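Local coordinates for protein Bug27 (Bordetella pertussis, PDB 2QPQ) that probably captures a small solute in the periplasm for uptake, closing two alpha/beta domains around it like other Venus-flytrap binding proteins of the Bug family, at residues Y101-F106 with E225-H230; T183-I188 with L266-A271; M70-F75 with G139-L144; V105-A110 with G178-T183; E147-S152 with Q219-Y224. All blocks are in the same frame, centred on the assembly; numbering follows the deposited sequence.

Contact 1. Residues Y101-F106 with E225-H230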
# COMPACT_ATOMS: atom_id res chain seq x y z
N TYR A 101 -0.61 -3.42 -7.63
CA TYR A 101 -0.14 -3.94 -6.35
C TYR A 101 1.32 -3.57 -6.21
O TYR A 101 2.03 -3.38 -7.22
CB TYR A 101 -0.26 -5.44 -6.31
CG TYR A 101 -1.67 -5.97 -6.21
CD1 TYR A 101 -2.30 -6.11 -4.97
CD2 TYR A 101 -2.36 -6.39 -7.36
CE1 TYR A 101 -3.60 -6.64 -4.89
CE2 TYR A 101 -3.65 -6.91 -7.30
CZ TYR A 101 -4.26 -7.03 -6.06
OH TYR A 101 -5.54 -7.53 -5.99
N VAL A 102 1.79 -3.46 -4.98
CA VAL A 102 3.23 -3.51 -4.74
C VAL A 102 3.49 -4.32 -3.48
O VAL A 102 2.94 -4.00 -2.40
CB VAL A 102 3.94 -2.10 -4.73
CG1 VAL A 102 3.71 -1.35 -3.39
CG2 VAL A 102 5.47 -2.27 -4.92
N PRO A 103 4.36 -5.33 -3.59
CA PRO A 103 4.69 -6.00 -2.34
C PRO A 103 5.57 -5.11 -1.44
O PRO A 103 6.22 -4.16 -1.91
CB PRO A 103 5.45 -7.24 -2.81
CG PRO A 103 6.08 -6.83 -4.11
CD PRO A 103 5.11 -5.89 -4.76
N SER A 104 5.55 -5.40 -0.14
CA SER A 104 6.63 -4.92 0.74
C SER A 104 7.84 -5.85 0.71
O SER A 104 7.76 -7.00 0.29
CB SER A 104 6.14 -4.70 2.18
OG SER A 104 5.07 -3.75 2.17
N VAL A 105 8.96 -5.31 1.16
CA VAL A 105 10.18 -6.08 1.21
C VAL A 105 10.89 -5.85 2.52
O VAL A 105 10.94 -4.72 3.02
CB VAL A 105 11.07 -5.75 -0.00
CG1 VAL A 105 11.41 -4.24 -0.00
CG2 VAL A 105 12.29 -6.68 -0.07
N PHE A 106 11.37 -6.95 3.12
CA PHE A 106 12.25 -6.88 4.28
C PHE A 106 13.67 -6.65 3.77
O PHE A 106 14.22 -7.52 3.11
CB PHE A 106 12.17 -8.18 5.08
CG PHE A 106 10.89 -8.35 5.85
CD1 PHE A 106 9.69 -8.52 5.18
CD2 PHE A 106 10.89 -8.31 7.25
CE1 PHE A 106 8.49 -8.68 5.87
CE2 PHE A 106 9.71 -8.49 7.96
CZ PHE A 106 8.50 -8.67 7.27
N GLU A 225 0.63 -13.40 3.46
CA GLU A 225 0.73 -12.48 2.34
C GLU A 225 0.25 -11.10 2.77
O GLU A 225 -0.68 -10.98 3.57
CB GLU A 225 -0.01 -12.97 1.09
CG GLU A 225 -1.50 -13.16 1.28
CD GLU A 225 -2.27 -12.80 0.02
OE1 GLU A 225 -2.77 -13.74 -0.64
OE2 GLU A 225 -2.34 -11.59 -0.32
N LEU A 226 0.88 -10.07 2.24
CA LEU A 226 0.38 -8.72 2.48
C LEU A 226 0.78 -7.81 1.33
O LEU A 226 1.76 -7.04 1.43
CB LEU A 226 0.82 -8.19 3.85
CG LEU A 226 0.38 -6.78 4.35
CD1 LEU A 226 -0.93 -6.28 3.81
CD2 LEU A 226 0.39 -6.67 5.87
N ASN A 227 0.03 -7.91 0.24
CA ASN A 227 0.26 -7.11 -0.95
C ASN A 227 -0.57 -5.82 -0.92
O ASN A 227 -1.78 -5.87 -0.74
CB ASN A 227 -0.07 -7.97 -2.18
CG ASN A 227 0.80 -7.66 -3.38
OD1 ASN A 227 1.50 -6.66 -3.43
ND2 ASN A 227 0.69 -8.50 -4.40
N GLN A 228 0.08 -4.67 -1.09
CA GLN A 228 -0.62 -3.40 -1.05
C GLN A 228 -1.24 -3.06 -2.41
O GLN A 228 -0.56 -3.01 -3.41
CB GLN A 228 0.34 -2.29 -0.65
CG GLN A 228 -0.21 -0.86 -0.63
CD GLN A 228 0.79 0.06 0.03
OE1 GLN A 228 1.25 -0.23 1.12
NE2 GLN A 228 1.18 1.13 -0.64
N TRP A 229 -2.53 -2.82 -2.41
CA TRP A 229 -3.27 -2.37 -3.60
C TRP A 229 -3.39 -0.87 -3.59
O TRP A 229 -3.15 -0.21 -2.55
CB TRP A 229 -4.67 -3.03 -3.67
CG TRP A 229 -5.46 -3.19 -2.36
CD1 TRP A 229 -5.65 -4.36 -1.67
CD2 TRP A 229 -6.23 -2.18 -1.66
NE1 TRP A 229 -6.44 -4.13 -0.58
CE2 TRP A 229 -6.81 -2.82 -0.54
CE3 TRP A 229 -6.45 -0.81 -1.85
CZ2 TRP A 229 -7.65 -2.13 0.40
CZ3 TRP A 229 -7.28 -0.11 -0.88
CH2 TRP A 229 -7.84 -0.80 0.23
N HIS A 230 -3.76 -0.34 -4.75
CA HIS A 230 -3.80 1.09 -5.02
C HIS A 230 -4.95 1.25 -5.99
O HIS A 230 -4.96 0.65 -7.06
CB HIS A 230 -2.53 1.59 -5.72
CG HIS A 230 -1.27 1.31 -4.97
ND1 HIS A 230 -0.65 0.09 -5.01
CD2 HIS A 230 -0.51 2.10 -4.16
CE1 HIS A 230 0.42 0.11 -4.23
NE2 HIS A 230 0.54 1.33 -3.72
O HOH W 1 2.75 -4.61 3.05
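A chi1 of -72° sets CG of Tyr101 beside its backbone N, so that the side chain crosses that of Asn227 at about a right angle, with ring and amide planes 35° apart, and Tyr101 CE1 comes to 4.0 Å from Trp229 CB. In Val102, CG1 sits between the backbone N and the carbonyl carbon (chi1 77°), and from there it reaches the edge of the His230 ring, 3.7 Å from His230 CE1. The two side chains thus serve opposite faces of the sheet. The His230 imidazole is tethered through ND1 to the carbonyl of Ala100.

The backbones join as an antiparallel hydrogen-bonded pair: Val102 N gives a 2.9 Å bond to Gln228 O, and Gln228 N returns one of 3.2 Å to Val102 O. Gln228 O also receives a CA-H...O contact, 3.1 Å from CA of Tyr101. Beyond this pair a water bridges the strands, 2.6 Å from Ser104 OG and donating to Leu226 O at 3.1 Å; Ser104 OG is also hydrogen-bonded to Gln142 NE2.

Gln228 does two jobs. Its backbone makes the hydrogen-bonded pair that joins strands 93-109 and 227-235, while its extended side chain carries an amide that accepts from Gln142 and donates to a bound citrate, probably a crystallisation molecule, so the pairing probably helps position a group of the ligand pocket.

Contact 2. Residues T183-I188 with L266-A271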
# COMPACT_ATOMS: atom_id res chain seq x y z
N THR A 183 8.10 -0.48 0.77
CA THR A 183 7.55 -0.97 -0.48
C THR A 183 8.70 -1.43 -1.36
O THR A 183 9.78 -0.79 -1.38
CB THR A 183 6.78 0.13 -1.23
OG1 THR A 183 7.69 1.18 -1.54
CG2 THR A 183 5.59 0.66 -0.41
N ALA A 184 8.46 -2.52 -2.09
CA ALA A 184 9.38 -2.96 -3.15
C ALA A 184 9.82 -1.85 -4.12
O ALA A 184 11.00 -1.74 -4.45
CB ALA A 184 8.78 -4.16 -3.90
N SER A 185 8.90 -1.02 -4.54
CA SER A 185 9.18 0.08 -5.47
C SER A 185 10.23 1.09 -4.95
O SER A 185 11.13 1.49 -5.71
CB SER A 185 7.88 0.80 -5.81
OG SER A 185 7.20 1.07 -4.59
N SER A 186 10.11 1.50 -3.68
CA SER A 186 11.14 2.34 -3.03
C SER A 186 12.51 1.66 -2.95
O SER A 186 13.54 2.32 -3.15
CB SER A 186 10.71 2.84 -1.63
OG SER A 186 10.50 1.80 -0.68
N ALA A 187 12.51 0.36 -2.67
CA ALA A 187 13.75 -0.35 -2.30
C ALA A 187 14.51 -0.88 -3.51
O ALA A 187 15.75 -1.03 -3.46
CB ALA A 187 13.41 -1.50 -1.42
N ILE A 188 13.77 -1.18 -4.58
CA ILE A 188 14.37 -1.93 -5.70
C ILE A 188 15.65 -1.25 -6.25
O ILE A 188 16.66 -1.93 -6.39
CB ILE A 188 13.32 -2.34 -6.82
CG1 ILE A 188 12.54 -3.58 -6.38
CG2 ILE A 188 13.99 -2.72 -8.13
CD1 ILE A 188 11.31 -3.88 -7.25
N LEU A 266 9.25 -0.08 -12.22
CA LEU A 266 9.23 0.33 -10.80
C LEU A 266 8.97 -0.79 -9.80
O LEU A 266 9.21 -0.65 -8.63
CB LEU A 266 8.21 1.45 -10.58
CG LEU A 266 8.59 2.81 -11.15
CD1 LEU A 266 7.46 3.80 -11.06
CD2 LEU A 266 9.80 3.31 -10.42
N GLY A 267 8.48 -1.93 -10.26
CA GLY A 267 8.24 -3.02 -9.34
C GLY A 267 6.78 -3.09 -8.93
O GLY A 267 6.44 -3.89 -8.04
N TYR A 268 5.93 -2.27 -9.58
CA TYR A 268 4.45 -2.42 -9.46
C TYR A 268 3.96 -3.56 -10.31
O TYR A 268 4.47 -3.81 -11.42
CB TYR A 268 3.70 -1.14 -9.87
CG TYR A 268 3.92 -0.05 -8.89
CD1 TYR A 268 3.13 0.05 -7.74
CD2 TYR A 268 4.96 0.85 -9.06
CE1 TYR A 268 3.37 1.04 -6.79
CE2 TYR A 268 5.21 1.83 -8.14
CZ TYR A 268 4.40 1.93 -7.01
OH TYR A 268 4.65 2.90 -6.08
N SER A 269 2.98 -4.28 -9.78
CA SER A 269 2.31 -5.31 -10.51
C SER A 269 1.00 -4.66 -10.96
O SER A 269 0.20 -4.21 -10.15
CB SER A 269 2.09 -6.49 -9.58
OG SER A 269 1.45 -7.52 -10.29
N THR A 270 0.81 -4.53 -12.26
CA THR A 270 -0.39 -3.84 -12.73
C THR A 270 -1.62 -4.72 -12.45
O THR A 270 -1.52 -5.97 -12.36
CB THR A 270 -0.27 -3.45 -14.22
OG1 THR A 270 0.10 -4.62 -14.96
CG2 THR A 270 0.87 -2.40 -14.35
N ALA A 271 -2.75 -4.06 -12.23
CA ALA A 271 -3.99 -4.74 -11.89
C ALA A 271 -5.11 -3.98 -12.58
O ALA A 271 -4.88 -2.89 -13.09
CB ALA A 271 -4.20 -4.75 -10.38
O HOH W 2 11.72 0.50 -8.08
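Ser185 and Ile188, in the first turns of helix 184-192, pack against the Schellman motif at Gly267 that ends helix 257-266 and leads into strand 269-273. The contact therefore joins a helix start to a helix end beside the central strand 93-109, with Ser185 also touching Val102 of that strand. Backbones come close: Ser185 CA is 3.2 Å from Leu266 O, in a CA-H...O contact. Gly267 has the positive phi (98°) that the Schellman motif requires, and its CA faces the end of the Ile188 side chain, with Ile188 CD1 3.8 Å from Gly267 CA.

Tyr268 approaches Ser185 from the other segment with its ring set obliquely to the serine, Tyr268 CE2 3.7 Å from Ser185 CB. With chi1 at 49°, Ser185 OG lies between its own backbone N and carbonyl carbon. There it forms a 3.1 Å hydrogen bond with OG1 of Thr183, the N-cap residue, in which either hydroxyl could be the donor. Ser185 OG is also 3.5 Å from Tyr268 OH, at best a weak and unsettled bond.

A single water clamps the two backbones, donating one hydrogen to Ser185 O at 2.6 Å and the other to Leu266 O at 2.8 Å.

Contact 3. Residues M70-F75 with G139-L144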
# COMPACT_ATOMS: atom_id res chain seq x y z
N MET A 70 -8.22 8.49 -4.18
CA MET A 70 -7.12 7.58 -4.50
C MET A 70 -6.61 6.95 -3.20
O MET A 70 -6.16 7.68 -2.32
CB MET A 70 -5.96 8.29 -5.22
CG MET A 70 -4.90 7.23 -5.62
SD MET A 70 -5.29 6.54 -7.27
CE MET A 70 -4.24 5.11 -7.30
N VAL A 71 -6.68 5.64 -3.10
CA VAL A 71 -6.38 4.89 -1.88
C VAL A 71 -5.28 3.86 -2.09
O VAL A 71 -5.04 3.36 -3.20
CB VAL A 71 -7.67 4.18 -1.26
CG1 VAL A 71 -8.71 5.23 -0.82
CG2 VAL A 71 -8.36 3.14 -2.28
N ASN A 72 -4.66 3.47 -0.98
CA ASN A 72 -3.96 2.22 -0.96
C ASN A 72 -4.48 1.39 0.22
O ASN A 72 -5.42 1.80 0.91
CB ASN A 72 -2.44 2.43 -0.91
CG ASN A 72 -2.00 3.22 0.30
OD1 ASN A 72 -1.50 4.34 0.18
ND2 ASN A 72 -2.15 2.65 1.46
N SER A 73 -3.89 0.22 0.43
CA SER A 73 -4.28 -0.68 1.54
C SER A 73 -4.44 -0.03 2.91
O SER A 73 -5.27 -0.47 3.70
CB SER A 73 -3.31 -1.86 1.61
OG SER A 73 -3.50 -2.67 0.48
N SER A 74 -3.68 1.04 3.17
CA SER A 74 -3.84 1.86 4.37
C SER A 74 -5.31 2.16 4.65
O SER A 74 -5.73 2.14 5.80
CB SER A 74 -3.09 3.19 4.23
OG SER A 74 -1.66 3.02 4.17
N PHE A 75 -6.08 2.44 3.60
CA PHE A 75 -7.52 2.68 3.76
C PHE A 75 -8.19 1.52 4.52
O PHE A 75 -9.10 1.72 5.36
CB PHE A 75 -8.18 2.90 2.38
CG PHE A 75 -9.68 3.11 2.44
CD1 PHE A 75 -10.21 4.41 2.52
CD2 PHE A 75 -10.56 2.01 2.46
CE1 PHE A 75 -11.64 4.62 2.56
CE2 PHE A 75 -11.99 2.22 2.55
CZ PHE A 75 -12.49 3.55 2.56
N GLY A 139 0.92 2.21 11.49
CA GLY A 139 -0.37 1.83 10.90
C GLY A 139 -0.31 1.62 9.38
O GLY A 139 -1.33 1.37 8.72
N THR A 140 0.88 1.70 8.80
CA THR A 140 1.01 1.43 7.35
C THR A 140 0.95 -0.09 7.08
O THR A 140 1.17 -0.89 7.98
CB THR A 140 2.33 1.97 6.73
OG1 THR A 140 3.47 1.37 7.40
CG2 THR A 140 2.40 3.52 6.80
N PRO A 141 0.64 -0.49 5.83
CA PRO A 141 0.72 -1.89 5.48
C PRO A 141 2.14 -2.45 5.76
O PRO A 141 2.29 -3.64 6.05
CB PRO A 141 0.46 -1.86 3.96
CG PRO A 141 -0.46 -0.66 3.79
CD PRO A 141 0.19 0.34 4.70
N GLN A 142 3.15 -1.60 5.70
CA GLN A 142 4.57 -2.02 5.93
C GLN A 142 4.74 -2.34 7.41
O GLN A 142 5.24 -3.40 7.79
CB GLN A 142 5.55 -0.93 5.46
CG GLN A 142 5.62 -0.86 3.93
CD GLN A 142 4.33 -0.31 3.30
OE1 GLN A 142 3.76 0.62 3.82
NE2 GLN A 142 3.87 -0.92 2.19
N HIS A 143 4.28 -1.42 8.26
CA HIS A 143 4.17 -1.71 9.70
C HIS A 143 3.43 -3.03 9.94
O HIS A 143 3.92 -3.93 10.62
CB HIS A 143 3.49 -0.53 10.40
CG HIS A 143 3.23 -0.74 11.86
ND1 HIS A 143 2.43 0.11 12.60
CD2 HIS A 143 3.66 -1.69 12.71
CE1 HIS A 143 2.38 -0.32 13.84
NE2 HIS A 143 3.12 -1.41 13.94
N LEU A 144 2.24 -3.18 9.36
CA LEU A 144 1.48 -4.40 9.59
C LEU A 144 2.15 -5.68 9.03
O LEU A 144 1.98 -6.74 9.62
CB LEU A 144 0.05 -4.26 9.04
CG LEU A 144 -0.89 -3.26 9.74
CD1 LEU A 144 -2.34 -3.59 9.39
CD2 LEU A 144 -0.69 -3.16 11.24
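Pro141 meets Ser73 and Ser74 from the head of a turn whose flat group is the His143 imidazole: His159 stacks on this ring, and Gly139 N lies at its edge, in plane. There Gly139 N donates to His143 ND1 over 2.8 Å with an N-H...N angle of 175°. The bond ties the loop before helix 141-153 to the first turn of the helix and probably helps to hold Pro141 in place.

Pro141 points its ring at the other segment. Pro141 CD lies 3.3 Å from Ser74 OG, while Pro141 CG is 3.8 Å from Ser73 CB and 3.7 Å from the Ser74 backbone N. Ser74 carries OG beside its backbone N (chi1 -66°), which puts the oxygen over the CD corner of the proline. Ser73 OG is used elsewhere, as acceptor for Trp229 N.

Both segments lead into helices. Helix 74-81 leaves strand 67-72 with Phe75 N bonded to Asn72 O, and helix 141-153 is N-capped by Thr140, whose OG1 accepts from His143 N at 3.0 Å and also bonds to Gly137 O. The nearest atoms of a bound citrate, probably from the crystallisation liquor, are about 3 Å from the Thr140 side chain.

Two helix N-termini that approach each other at a central cleft, one following a strand of each alpha/beta region, are characteristic of Venus-flytrap solute-binding proteins; their dipoles would probably suit an anionic ligand.

Contact 4. Residues V105-A110 with G178-T183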
# COMPACT_ATOMS: atom_id res chain seq x y z
N VAL A 105 8.96 -5.31 1.16
CA VAL A 105 10.18 -6.08 1.21
C VAL A 105 10.89 -5.85 2.52
O VAL A 105 10.94 -4.72 3.02
CB VAL A 105 11.07 -5.75 -0.00
CG1 VAL A 105 11.41 -4.24 -0.00
CG2 VAL A 105 12.29 -6.68 -0.07
N PHE A 106 11.37 -6.95 3.12
CA PHE A 106 12.25 -6.88 4.28
C PHE A 106 13.67 -6.65 3.77
O PHE A 106 14.22 -7.52 3.11
CB PHE A 106 12.17 -8.18 5.08
CG PHE A 106 10.89 -8.35 5.85
CD1 PHE A 106 9.69 -8.52 5.18
CD2 PHE A 106 10.89 -8.31 7.25
CE1 PHE A 106 8.49 -8.68 5.87
CE2 PHE A 106 9.71 -8.49 7.96
CZ PHE A 106 8.50 -8.67 7.27
N VAL A 107 14.23 -5.47 4.05
CA VAL A 107 15.57 -5.10 3.59
C VAL A 107 16.53 -4.85 4.76
O VAL A 107 16.15 -4.37 5.87
CB VAL A 107 15.57 -3.90 2.57
CG1 VAL A 107 14.79 -4.27 1.33
CG2 VAL A 107 14.92 -2.60 3.18
N VAL A 108 17.78 -5.20 4.51
CA VAL A 108 18.87 -5.03 5.47
C VAL A 108 20.04 -4.33 4.75
O VAL A 108 20.12 -4.36 3.52
CB VAL A 108 19.32 -6.41 6.15
CG1 VAL A 108 18.19 -7.02 6.96
CG2 VAL A 108 19.92 -7.44 5.11
N PRO A 109 20.91 -3.65 5.52
CA PRO A 109 22.08 -3.01 4.93
C PRO A 109 22.97 -4.02 4.23
O PRO A 109 23.01 -5.20 4.62
CB PRO A 109 22.84 -2.49 6.16
CG PRO A 109 21.90 -2.47 7.25
CD PRO A 109 20.86 -3.47 6.97
N ALA A 110 23.66 -3.56 3.20
CA ALA A 110 24.81 -4.28 2.63
C ALA A 110 25.71 -4.74 3.76
O ALA A 110 26.01 -3.97 4.69
CB ALA A 110 25.59 -3.38 1.67
N GLY A 178 18.94 -1.83 11.57
CA GLY A 178 19.38 -3.09 10.94
C GLY A 178 18.42 -3.72 9.95
O GLY A 178 18.78 -4.67 9.21
N LEU A 179 17.21 -3.19 9.90
CA LEU A 179 16.18 -3.82 9.14
C LEU A 179 15.02 -2.83 8.93
O LEU A 179 14.73 -2.00 9.81
CB LEU A 179 15.69 -5.06 9.91
CG LEU A 179 14.39 -5.74 9.45
CD1 LEU A 179 14.50 -6.44 8.06
CD2 LEU A 179 13.93 -6.68 10.49
N ALA A 180 14.38 -2.92 7.78
CA ALA A 180 13.14 -2.20 7.56
C ALA A 180 12.22 -2.96 6.62
O ALA A 180 12.64 -3.75 5.77
CB ALA A 180 13.41 -0.75 6.97
N VAL A 181 10.94 -2.64 6.75
CA VAL A 181 9.95 -3.09 5.80
C VAL A 181 9.44 -1.88 5.02
O VAL A 181 8.89 -0.94 5.59
CB VAL A 181 8.83 -3.79 6.53
CG1 VAL A 181 7.80 -4.30 5.52
CG2 VAL A 181 9.48 -4.92 7.36
N VAL A 182 9.67 -1.90 3.71
CA VAL A 182 9.28 -0.78 2.88
C VAL A 182 8.64 -1.34 1.61
O VAL A 182 8.64 -2.55 1.38
CB VAL A 182 10.48 0.21 2.59
CG1 VAL A 182 11.07 0.76 3.92
CG2 VAL A 182 11.58 -0.49 1.80
N THR A 183 8.10 -0.48 0.77
CA THR A 183 7.55 -0.97 -0.48
C THR A 183 8.70 -1.43 -1.36
O THR A 183 9.78 -0.79 -1.38
CB THR A 183 6.78 0.13 -1.23
OG1 THR A 183 7.69 1.18 -1.54
CG2 THR A 183 5.59 0.66 -0.41
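Val105 and Val107 exchange paired backbone hydrogen bonds with Val182 and Ala180, making a twisted antiparallel ladder, the strand axes at 126°. Val105 N donates to Val182 O at 2.8 Å, and Val182 N returns a 3.2 Å bond to Val105 O. Two residues on, Val107 N reaches Ala180 O at 2.9 Å, and the return bond from Ala180 N to Val107 O measures 3.0 Å. All four buried N-H groups and all four carbonyls of these two pairs are thereby satisfied. Three of the carbonyls, those of Val105, Val107 and Ala180, receive CA-H...O contacts as well, the shortest being 3.3 Å from Leu179 CA to Val107 O. Phe106 turns its peptide groups the other way, to Leu199 and Ala200 of strand 196-201.

Between these rungs, Phe106 and Val181 form a non-hydrogen-bonded pair with side chains pointing the same way. Val181 has CG2 beside its backbone N, and that methyl sits over the centre of the Phe106 ring face in a CH-pi contact, 3.7 Å from the centroid. Leu179 CD1 meets the same ring at its edge, and also Val108 CG1 at 3.9 Å.

On one face of the sheet, Phe106 and Val181 pack against helix 141-153, Phe106 on Leu149 and Val181 on Ala145. On the other, Val182 packs on helix 165-173 and Val105 on helix 184-192, while strand 132-135 continues the sheet beyond strand 180-183.

Contact 5. Residues E147-S152 with Q219-Y224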
# COMPACT_ATOMS: atom_id res chain seq x y z
N GLU A 147 4.36 -6.74 11.85
CA GLU A 147 3.54 -7.28 12.94
C GLU A 147 2.91 -8.63 12.56
O GLU A 147 2.81 -9.52 13.39
CB GLU A 147 2.50 -6.25 13.37
CG GLU A 147 3.15 -5.05 14.12
CD GLU A 147 3.99 -5.52 15.31
OE1 GLU A 147 3.43 -6.27 16.13
OE2 GLU A 147 5.20 -5.15 15.45
N LEU A 148 2.50 -8.79 11.31
CA LEU A 148 1.95 -10.05 10.86
C LEU A 148 3.00 -11.14 10.93
O LEU A 148 2.70 -12.28 11.31
CB LEU A 148 1.39 -9.92 9.42
CG LEU A 148 0.75 -11.16 8.79
CD1 LEU A 148 -0.49 -11.62 9.59
CD2 LEU A 148 0.39 -10.82 7.33
N LEU A 149 4.23 -10.81 10.55
CA LEU A 149 5.30 -11.78 10.71
C LEU A 149 5.49 -12.19 12.18
O LEU A 149 5.65 -13.38 12.47
CB LEU A 149 6.59 -11.25 10.12
CG LEU A 149 7.81 -12.20 10.10
CD1 LEU A 149 7.51 -13.50 9.35
CD2 LEU A 149 8.97 -11.47 9.47
N ASN A 150 5.50 -11.20 13.07
CA ASN A 150 5.62 -11.44 14.52
C ASN A 150 4.56 -12.42 15.00
O ASN A 150 4.88 -13.37 15.71
CB ASN A 150 5.46 -10.17 15.37
CG ASN A 150 6.75 -9.34 15.52
OD1 ASN A 150 6.66 -8.16 15.90
ND2 ASN A 150 7.92 -9.92 15.25
N VAL A 151 3.31 -12.13 14.65
CA VAL A 151 2.16 -12.93 15.06
C VAL A 151 2.24 -14.34 14.43
O VAL A 151 2.04 -15.33 15.12
CB VAL A 151 0.81 -12.19 14.73
CG1 VAL A 151 -0.41 -13.09 14.91
CG2 VAL A 151 0.65 -10.94 15.60
N SER A 152 2.58 -14.42 13.14
CA SER A 152 2.57 -15.69 12.41
C SER A 152 3.78 -16.56 12.69
O SER A 152 3.68 -17.79 12.72
CB SER A 152 2.48 -15.42 10.89
OG SER A 152 1.32 -14.63 10.57
N GLN A 219 9.29 -19.24 3.19
CA GLN A 219 10.40 -19.31 4.17
C GLN A 219 10.19 -19.76 5.65
O GLN A 219 10.80 -19.17 6.52
CB GLN A 219 11.17 -17.94 4.20
CG GLN A 219 11.78 -17.53 2.87
CD GLN A 219 12.60 -16.25 2.95
OE1 GLN A 219 12.12 -15.17 2.59
NE2 GLN A 219 13.83 -16.38 3.39
N GLY A 220 9.35 -20.72 6.04
CA GLY A 220 8.05 -20.96 5.60
C GLY A 220 7.20 -20.41 6.75
O GLY A 220 7.23 -20.85 7.91
N VAL A 221 6.46 -19.39 6.40
CA VAL A 221 5.42 -18.85 7.24
C VAL A 221 4.22 -19.03 6.34
O VAL A 221 3.82 -18.12 5.64
CB VAL A 221 5.70 -17.35 7.53
CG1 VAL A 221 4.63 -16.77 8.45
CG2 VAL A 221 7.12 -17.16 8.09
N ALA A 222 3.67 -20.24 6.34
CA ALA A 222 2.60 -20.58 5.40
C ALA A 222 1.38 -19.67 5.53
O ALA A 222 0.98 -19.30 6.64
CB ALA A 222 2.19 -22.05 5.57
N GLY A 223 0.78 -19.32 4.40
CA GLY A 223 -0.41 -18.47 4.43
C GLY A 223 -0.14 -16.96 4.56
O GLY A 223 -1.07 -16.15 4.46
N TYR A 224 1.12 -16.60 4.77
CA TYR A 224 1.50 -15.18 4.89
C TYR A 224 1.40 -14.48 3.53
O TYR A 224 2.01 -14.91 2.56
CB TYR A 224 2.94 -15.07 5.41
CG TYR A 224 3.40 -13.64 5.67
CD1 TYR A 224 3.62 -12.75 4.62
CD2 TYR A 224 3.60 -13.18 6.97
CE1 TYR A 224 4.02 -11.41 4.85
CE2 TYR A 224 4.03 -11.85 7.21
CZ TYR A 224 4.23 -10.98 6.15
OH TYR A 224 4.65 -9.67 6.40
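Leu148 and Leu149 of helix 141-153 take hold of the Tyr224 ring from two directions, joining this helix to the loop between strands 196-201 and 227-235. Both leucines have CG anti to the backbone N; in Leu148 a chi2 of 61° sets CD1 aside and leaves CD2 anti to CA, over one face of the phenol. This methyl stands 3.8 Å above the plane of the Tyr224 ring, offset toward the rim, in a CH-pi contact. At the ring edge, in plane, lies the backbone N of Leu149, 3.5 Å from Tyr224 CE2. Tyr224 reaches the helix because its own CG is also anti to the backbone N (chi1 -176°), and its hydroxyl ends in a hydrogen bond to Ala145 O of the same helix.

Val221, at the start of a type II turn closed by Tyr224 N and Val221 O, uses its two methyls separately. Val221 CG1, anti to the backbone N, abuts Ser152 CB at 3.5 Å, while Val221 CG2 meets Leu149 CD1 at 3.9 Å with the side chains about at right angles.

Ser152 offers the loop only its CB carbon. Ser152 OG folds back to Leu148 O at 2.8 Å, sharing that acceptor with Ser152 N from the opposite face of the carbonyl plane. The helix thus settles this hydroxyl internally, and between these two segments the loop is held by apolar and CH-pi contacts.

How the contacts relate
Contacts 1 and 4 take successive parts of strand 93-109, overlapping at Val105 and Phe106, and contact 2 flanks it: Tyr101 N lies 2.8 Å from Ser269 O, and Pro103 O is the same distance from Ala184 N. Gln142 in contact 3 ties these parts together at the pocket, its NE2 being 2.9 Å from Gln228 OE1 of contact 1, while its CB packs on Val181 O of contact 4. Bound citrate, probably from crystallisation, has its nearest atoms about 3 Å from the side chains of Gln228 and Thr140 and about 4 Å from that of Thr183. Contact 5 is centred about 18 Å from the chain centre, yet Leu149 CD2 touches Phe106 CE2 at 3.4 Å.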